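Aminotransferase, class I (Staphylococcus aureus, PDB 2O1B) probably catalyses the pyridoxal-phosphate-dependent transfer of an amino group from an amino acid to a 2-oxo acid, as aspartate aminotransferases do. Local coordinates at residues 190-204 with 230-242. Numbering follows the deposited sequence.
Sequences PNNPTGSTATKEVFD and AKNPSILASENGK
Asp204 OD2 is gripped from several directions where helix 200-210 meets the loop 230-240 in the large domain of this fold-type I aminotransferase. Ser238 OG lies 3.1 Å from Asp204 OD2, but the hydroxyl proton is not settled on it, since Lys200 O is also near, 3.2 Å from Ser238 OG. Two waters also donate to the carboxylate oxygen; one accepts from Glu239 N and the other donates to Glu239 O, which ties the start of the helix to the type II turn 238-241. The example illustrates how a helix start is moored to a loop alongside it, with polar links at the two ends of the contact and an aromatic ring between them.

That ring belongs to Phe203. With CG anti to the carbonyl carbon (chi1 -75°), it is held between two aliphatic groups: Ala198 CB lies off-centre over one face, while on the opposite face Ile235 CB stands 3.8 Å from the Phe203 ring centroid, only 7° off the normal, a CH-pi contact. Ile235 CG1 slides over the CD1 side of the ring. At the edge, Pro233 O lies near the ring plane, 3.4 Å from Phe203 CE2. His219 of strand 216-220 pairs with the ring edge-to-face.

Farther along, the Pro233 ring sits against the backbone just ahead of the helix, its CD 3.3 Å from Ala198 O. The segment 190-204 then leads back to the cofactor: Asn192 ND2 hydrogen-bonds the pyridoxal phosphate O3, and Asn192 OD1 is bound by Arg379. Two residues before it, at Pro190, the Asn232 side chain crosses obliquely, its ND2 donating to Phe226 O and Gly224 O, while a water bridges Asn232 OD1 and Ala198 N and Thr197 CG2 rests 3.3 Å from Asn232 OD1.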
ATOM      1  N   PRO A 190      13.549   7.008  19.076  1.00 23.21           N
ATOM      2  CA  PRO A 190      13.914   8.421  18.932  1.00 23.61           C
ATOM      3  C   PRO A 190      12.880   9.279  18.201  1.00 23.89           C
ATOM      4  O   PRO A 190      12.324   8.845  17.179  1.00 23.45           O
ATOM      5  CB  PRO A 190      15.216   8.359  18.126  1.00 23.17           C
ATOM      6  CG  PRO A 190      15.752   7.008  18.380  1.00 23.75           C
ATOM      7  CD  PRO A 190      14.547   6.126  18.444  1.00 23.14           C
ATOM      8  N   ASN A 191      12.623  10.483  18.729  1.00 23.81           N
ATOM      9  CA  ASN A 191      11.625  11.387  18.141  1.00 23.86           C
ATOM     10  C   ASN A 191      12.103  12.069  16.857  1.00 23.94           C
ATOM     11  O   ASN A 191      13.235  12.541  16.766  1.00 23.70           O
ATOM     12  CB  ASN A 191      11.165  12.456  19.144  1.00 23.18           C
ATOM     13  CG  ASN A 191       9.895  13.196  18.689  1.00 24.70           C
ATOM     14  OD1 ASN A 191       9.658  14.340  19.086  1.00 26.87           O
ATOM     15  ND2 ASN A 191       9.066  12.536  17.881  1.00 21.51           N
ATOM     16  N   ASN A 192      11.222  12.098  15.869  1.00 23.79           N
ATOM     17  CA  ASN A 192      11.412  12.911  14.690  1.00 23.84           C
ATOM     18  C   ASN A 192      10.409  14.052  14.844  1.00 23.29           C
ATOM     19  O   ASN A 192       9.205  13.817  14.728  1.00 23.89           O
ATOM     20  CB  ASN A 192      11.139  12.071  13.441  1.00 23.50           C
ATOM     21  CG  ASN A 192      11.461  12.807  12.132  1.00 24.51           C
ATOM     22  OD1 ASN A 192      11.662  14.020  12.108  1.00 23.54           O
ATOM     23  ND2 ASN A 192      11.504  12.051  11.027  1.00 24.88           N
ATOM     24  N   PRO A 193      10.884  15.304  14.999  1.00 23.21           N
ATOM     25  CA  PRO A 193      12.195  15.860  14.644  1.00 22.81           C
ATOM     26  C   PRO A 193      13.256  16.118  15.735  1.00 22.67           C
ATOM     27  O   PRO A 193      14.385  16.519  15.390  1.00 21.94           O
ATOM     28  CB  PRO A 193      11.791  17.205  14.075  1.00 22.56           C
ATOM     29  CG  PRO A 193      10.637  17.642  15.069  1.00 23.36           C
ATOM     30  CD  PRO A 193       9.991  16.356  15.534  1.00 23.08           C
ATOM     31  N   THR A 194      12.913  15.916  17.013  1.00 22.46           N
ATOM     32  CA  THR A 194      13.729  16.438  18.126  1.00 21.97           C
ATOM     33  C   THR A 194      14.929  15.559  18.506  1.00 22.23           C
ATOM     34  O   THR A 194      15.837  16.027  19.190  1.00 22.68           O
ATOM     35  CB  THR A 194      12.892  16.688  19.395  1.00 22.20           C
ATOM     36  OG1 THR A 194      12.558  15.428  19.989  1.00 22.05           O
ATOM     37  CG2 THR A 194      11.619  17.481  19.085  1.00 20.76           C
ATOM     38  N   GLY A 195      14.925  14.298  18.076  1.00 22.40           N
ATOM     39  CA  GLY A 195      16.025  13.356  18.366  1.00 22.58           C
ATOM     40  C   GLY A 195      16.042  12.813  19.796  1.00 22.77           C
ATOM     41  O   GLY A 195      17.015  12.164  20.217  1.00 21.91           O
ATOM     42  N   SER A 196      14.956  13.091  20.525  1.00 22.91           N
ATOM     43  CA  SER A 196      14.787  12.703  21.915  1.00 23.53           C
ATOM     44  C   SER A 196      14.659  11.192  22.005  1.00 24.19           C
ATOM     45  O   SER A 196      14.090  10.567  21.114  1.00 24.48           O
ATOM     46  CB  SER A 196      13.510  13.332  22.470  1.00 23.57           C
ATOM     47  OG  SER A 196      13.479  14.742  22.255  1.00 22.70           O
ATOM     48  N   THR A 197      15.180  10.616  23.087  1.00 24.43           N
ATOM     49  CA  THR A 197      15.129   9.171  23.314  1.00 24.35           C
ATOM     50  C   THR A 197      14.297   8.839  24.560  1.00 24.83           C
ATOM     51  O   THR A 197      14.058   9.714  25.401  1.00 24.15           O
ATOM     52  CB  THR A 197      16.540   8.567  23.466  1.00 24.09           C
ATOM     53  OG1 THR A 197      17.284   9.301  24.447  1.00 22.52           O
ATOM     54  CG2 THR A 197      17.290   8.584  22.114  1.00 24.72           C
ATOM     55  N   ALA A 198      13.853   7.585  24.660  1.00 24.78           N
ATOM     56  CA  ALA A 198      13.111   7.125  25.830  1.00 25.48           C
ATOM     57  C   ALA A 198      13.946   6.161  26.650  1.00 25.92           C
ATOM     58  O   ALA A 198      15.017   5.712  26.214  1.00 26.26           O
ATOM     59  CB  ALA A 198      11.809   6.475  25.414  1.00 25.15           C
ATOM     60  N   THR A 199      13.481   5.871  27.860  1.00 26.12           N
ATOM     61  CA  THR A 199      14.084   4.812  28.658  1.00 26.23           C
ATOM     62  C   THR A 199      13.030   3.786  29.025  1.00 26.09           C
ATOM     63  O   THR A 199      11.821   4.031  28.874  1.00 25.45           O
ATOM     64  CB  THR A 199      14.740   5.335  29.948  1.00 26.17           C
ATOM     65  OG1 THR A 199      13.720   5.790  30.841  1.00 27.78           O
ATOM     66  CG2 THR A 199      15.711   6.463  29.647  1.00 26.69           C
ATOM     67  N   LYS A 200      13.490   2.635  29.508  1.00 25.71           N
ATOM     68  CA  LYS A 200      12.581   1.598  29.960  1.00 26.21           C
ATOM     69  C   LYS A 200      11.539   2.209  30.889  1.00 25.84           C
ATOM     70  O   LYS A 200      10.351   1.907  30.783  1.00 25.60           O
ATOM     71  CB  LYS A 200      13.343   0.487  30.668  1.00 26.32           C
ATOM     72  CG  LYS A 200      12.448  -0.609  31.241  1.00 28.44           C
ATOM     73  CD  LYS A 200      13.265  -1.797  31.702  1.00 30.95           C
ATOM     74  CE  LYS A 200      12.405  -3.046  31.759  1.00 33.25           C
ATOM     75  NZ  LYS A 200      13.235  -4.265  31.925  1.00 34.34           N
ATOM     76  N   GLU A 201      12.001   3.086  31.775  1.00 25.73           N
ATOM     77  CA  GLU A 201      11.160   3.688  32.802  1.00 25.73           C
ATOM     78  C   GLU A 201      10.102   4.630  32.238  1.00 25.82           C
ATOM     79  O   GLU A 201       8.999   4.698  32.780  1.00 25.77           O
ATOM     80  CB  GLU A 201      12.015   4.415  33.846  1.00 26.03           C
ATOM     81  CG  GLU A 201      12.817   3.488  34.780  1.00 27.01           C
ATOM     82  CD  GLU A 201      13.975   2.781  34.070  1.00 27.89           C
ATOM     83  OE1 GLU A 201      14.239   1.600  34.374  1.00 28.73           O
ATOM     84  OE2 GLU A 201      14.621   3.407  33.206  1.00 27.28           O
ATOM     85  N   VAL A 202      10.418   5.368  31.169  1.00 25.78           N
ATOM     86  CA  VAL A 202       9.392   6.262  30.600  1.00 25.70           C
ATOM     87  C   VAL A 202       8.295   5.433  29.904  1.00 25.46           C
ATOM     88  O   VAL A 202       7.126   5.816  29.907  1.00 25.11           O
ATOM     89  CB  VAL A 202       9.923   7.486  29.742  1.00 26.29           C
ATOM     90  CG1 VAL A 202      11.439   7.686  29.865  1.00 26.72           C
ATOM     91  CG2 VAL A 202       9.485   7.425  28.290  1.00 24.80           C
ATOM     92  N   PHE A 203       8.679   4.279  29.361  1.00 25.48           N
ATOM     93  CA  PHE A 203       7.701   3.330  28.827  1.00 25.57           C
ATOM     94  C   PHE A 203       6.901   2.692  29.977  1.00 25.99           C
ATOM     95  O   PHE A 203       5.678   2.538  29.873  1.00 26.12           O
ATOM     96  CB  PHE A 203       8.358   2.273  27.923  1.00 25.41           C
ATOM     97  CG  PHE A 203       8.747   2.788  26.540  1.00 24.61           C
ATOM     98  CD1 PHE A 203       7.911   3.649  25.832  1.00 24.32           C
ATOM     99  CD2 PHE A 203       9.944   2.387  25.945  1.00 24.03           C
ATOM    100  CE1 PHE A 203       8.266   4.122  24.557  1.00 24.21           C
ATOM    101  CE2 PHE A 203      10.311   2.846  24.668  1.00 23.42           C
ATOM    102  CZ  PHE A 203       9.466   3.717  23.975  1.00 24.75           C
ATOM    103  N   ASP A 204       7.574   2.362  31.081  1.00 25.83           N
ATOM    104  CA  ASP A 204       6.876   1.846  32.259  1.00 25.96           C
ATOM    105  C   ASP A 204       5.740   2.781  32.666  1.00 26.30           C
ATOM    106  O   ASP A 204       4.636   2.322  32.958  1.00 26.71           O
ATOM    107  CB  ASP A 204       7.832   1.635  33.440  1.00 25.68           C
ATOM    108  CG  ASP A 204       8.784   0.451  33.237  1.00 24.98           C
ATOM    109  OD1 ASP A 204       9.757   0.322  34.008  1.00 23.78           O
ATOM    110  OD2 ASP A 204       8.555  -0.357  32.319  1.00 23.58           O
ATOM    111  N   ALA A 230      23.229   5.205  24.334  1.00 26.52           N
ATOM    112  CA  ALA A 230      22.521   4.080  24.929  1.00 26.42           C
ATOM    113  C   ALA A 230      21.626   3.477  23.848  1.00 26.30           C
ATOM    114  O   ALA A 230      21.050   4.210  23.037  1.00 25.64           O
ATOM    115  CB  ALA A 230      21.680   4.546  26.116  1.00 26.45           C
ATOM    116  N   LYS A 231      21.541   2.147  23.824  1.00 26.12           N
ATOM    117  CA  LYS A 231      20.669   1.435  22.886  1.00 25.57           C
ATOM    118  C   LYS A 231      19.235   1.826  23.193  1.00 24.84           C
ATOM    119  O   LYS A 231      18.826   1.802  24.341  1.00 25.00           O
ATOM    120  CB  LYS A 231      20.838  -0.078  23.037  1.00 25.99           C
ATOM    121  CG  LYS A 231      19.883  -0.908  22.177  1.00 26.40           C
ATOM    122  CD  LYS A 231      20.433  -2.318  21.912  1.00 29.14           C
ATOM    123  CE  LYS A 231      19.559  -3.089  20.911  1.00 28.70           C
ATOM    124  NZ  LYS A 231      19.460  -2.393  19.567  1.00 31.57           N
ATOM    125  N   ASN A 232      18.478   2.197  22.174  1.00 24.25           N
ATOM    126  CA  ASN A 232      17.078   2.574  22.372  1.00 24.05           C
ATOM    127  C   ASN A 232      16.258   1.378  22.827  1.00 23.98           C
ATOM    128  O   ASN A 232      16.399   0.296  22.261  1.00 23.92           O
ATOM    129  CB  ASN A 232      16.477   3.122  21.079  1.00 24.04           C
ATOM    130  CG  ASN A 232      17.164   4.381  20.602  1.00 23.97           C
ATOM    131  OD1 ASN A 232      17.239   5.386  21.322  1.00 21.51           O
ATOM    132  ND2 ASN A 232      17.648   4.343  19.373  1.00 22.81           N
ATOM    133  N   PRO A 233      15.403   1.570  23.850  1.00 23.45           N
ATOM    134  CA  PRO A 233      14.537   0.506  24.329  1.00 23.29           C
ATOM    135  C   PRO A 233      13.265   0.312  23.496  1.00 23.15           C
ATOM    136  O   PRO A 233      12.734   1.269  22.920  1.00 22.28           O
ATOM    137  CB  PRO A 233      14.166   0.976  25.738  1.00 23.27           C
ATOM    138  CG  PRO A 233      14.186   2.418  25.654  1.00 23.43           C
ATOM    139  CD  PRO A 233      15.228   2.801  24.636  1.00 23.24           C
ATOM    140  N   SER A 234      12.793  -0.932  23.461  1.00 22.95           N
ATOM    141  CA  SER A 234      11.501  -1.265  22.886  1.00 23.18           C
ATOM    142  C   SER A 234      10.418  -1.004  23.940  1.00 22.90           C
ATOM    143  O   SER A 234      10.633  -1.273  25.119  1.00 22.85           O
ATOM    144  CB  SER A 234      11.487  -2.740  22.485  1.00 23.37           C
ATOM    145  OG  SER A 234      10.213  -3.138  21.989  1.00 24.11           O
ATOM    146  N   ILE A 235       9.258  -0.503  23.523  1.00 23.12           N
ATOM    147  CA  ILE A 235       8.117  -0.402  24.442  1.00 23.32           C
ATOM    148  C   ILE A 235       7.635  -1.801  24.864  1.00 23.79           C
ATOM    149  O   ILE A 235       7.067  -1.974  25.943  1.00 23.72           O
ATOM    150  CB  ILE A 235       6.948   0.419  23.839  1.00 23.69           C
ATOM    151  CG1 ILE A 235       5.936   0.801  24.930  1.00 23.21           C
ATOM    152  CG2 ILE A 235       6.282  -0.333  22.648  1.00 23.06           C
ATOM    153  CD1 ILE A 235       4.894   1.839  24.495  1.00 23.64           C
ATOM    154  N   LEU A 236       7.879  -2.799  24.009  1.00 24.12           N
ATOM    155  CA  LEU A 236       7.462  -4.171  24.296  1.00 24.05           C
ATOM    156  C   LEU A 236       8.383  -4.911  25.265  1.00 24.43           C
ATOM    157  O   LEU A 236       8.028  -5.988  25.741  1.00 24.20           O
ATOM    158  CB  LEU A 236       7.277  -4.979  23.010  1.00 24.21           C
ATOM    159  CG  LEU A 236       6.327  -4.440  21.937  1.00 24.56           C
ATOM    160  CD1 LEU A 236       6.184  -5.480  20.854  1.00 25.45           C
ATOM    161  CD2 LEU A 236       4.986  -4.100  22.512  1.00 23.78           C
ATOM    162  N   ALA A 237       9.551  -4.342  25.570  1.00 24.84           N
ATOM    163  CA  ALA A 237      10.446  -4.932  26.577  1.00 24.66           C
ATOM    164  C   ALA A 237      10.087  -4.478  27.993  1.00 25.27           C
ATOM    165  O   ALA A 237      10.585  -5.026  28.982  1.00 25.01           O
ATOM    166  CB  ALA A 237      11.908  -4.624  26.262  1.00 25.04           C
ATOM    167  N   SER A 238       9.234  -3.466  28.092  1.00 25.55           N
ATOM    168  CA  SER A 238       8.693  -3.061  29.388  1.00 26.41           C
ATOM    169  C   SER A 238       7.596  -4.041  29.786  1.00 26.88           C
ATOM    170  O   SER A 238       6.805  -4.447  28.945  1.00 27.70           O
ATOM    171  CB  SER A 238       8.136  -1.637  29.321  1.00 26.09           C
ATOM    172  OG  SER A 238       9.175  -0.671  29.330  1.00 25.98           O
ATOM    173  N   GLU A 239       7.555  -4.437  31.055  1.00 27.61           N
ATOM    174  CA  GLU A 239       6.533  -5.364  31.532  1.00 28.01           C
ATOM    175  C   GLU A 239       5.140  -4.861  31.154  1.00 27.56           C
ATOM    176  O   GLU A 239       4.845  -3.679  31.319  1.00 26.83           O
ATOM    177  CB  GLU A 239       6.646  -5.561  33.049  1.00 28.17           C
ATOM    178  CG  GLU A 239       6.010  -6.859  33.535  1.00 29.41           C
ATOM    179  CD  GLU A 239       5.869  -6.940  35.047  1.00 30.08           C
ATOM    180  OE1 GLU A 239       6.733  -6.396  35.773  1.00 33.67           O
ATOM    181  OE2 GLU A 239       4.890  -7.567  35.511  1.00 33.06           O
ATOM    182  N   ASN A 240       4.311  -5.757  30.615  1.00 27.74           N
ATOM    183  CA  ASN A 240       2.928  -5.434  30.202  1.00 28.14           C
ATOM    184  C   ASN A 240       2.805  -4.591  28.915  1.00 27.96           C
ATOM    185  O   ASN A 240       1.698  -4.190  28.544  1.00 27.78           O
ATOM    186  CB  ASN A 240       2.124  -4.755  31.341  1.00 28.51           C
ATOM    187  CG  ASN A 240       2.141  -5.543  32.643  1.00 30.14           C
ATOM    188  OD1 ASN A 240       1.896  -6.749  32.656  1.00 33.03           O
ATOM    189  ND2 ASN A 240       2.414  -4.855  33.753  1.00 31.98           N
ATOM    190  N   GLY A 241       3.928  -4.338  28.236  1.00 27.77           N
ATOM    191  CA  GLY A 241       3.942  -3.548  26.997  1.00 27.09           C
ATOM    192  C   GLY A 241       2.944  -4.007  25.943  1.00 27.26           C
ATOM    193  O   GLY A 241       2.202  -3.194  25.375  1.00 26.97           O
ATOM    194  N   LYS A 242       2.919  -5.314  25.689  1.00 27.18           N
ATOM    195  CA  LYS A 242       2.039  -5.895  24.679  1.00 27.81           C
ATOM    196  C   LYS A 242       0.557  -5.791  25.032  1.00 27.29           C
ATOM    197  O   LYS A 242      -0.297  -5.966  24.163  1.00 27.80           O
ATOM    198  CB  LYS A 242       2.416  -7.354  24.400  1.00 27.76           C
ATOM    199  CG  LYS A 242       3.796  -7.523  23.773  1.00 28.91           C
ATOM    200  CD  LYS A 242       4.014  -8.926  23.199  1.00 29.32           C
ATOM    201  CE  LYS A 242       3.871 -10.011  24.253  1.00 30.60           C
ATOM    202  NZ  LYS A 242       4.051 -11.364  23.643  1.00 31.55           N
TER
HETATM  203  O   HOH W   1      14.764   6.007  22.384  1.00 16.74           O
HETATM  204  O   HOH W   2       9.331  -3.078  32.804  1.00 28.18           O
HETATM  205  O   HOH W   3       5.927  -1.864  32.787  1.00 32.80           O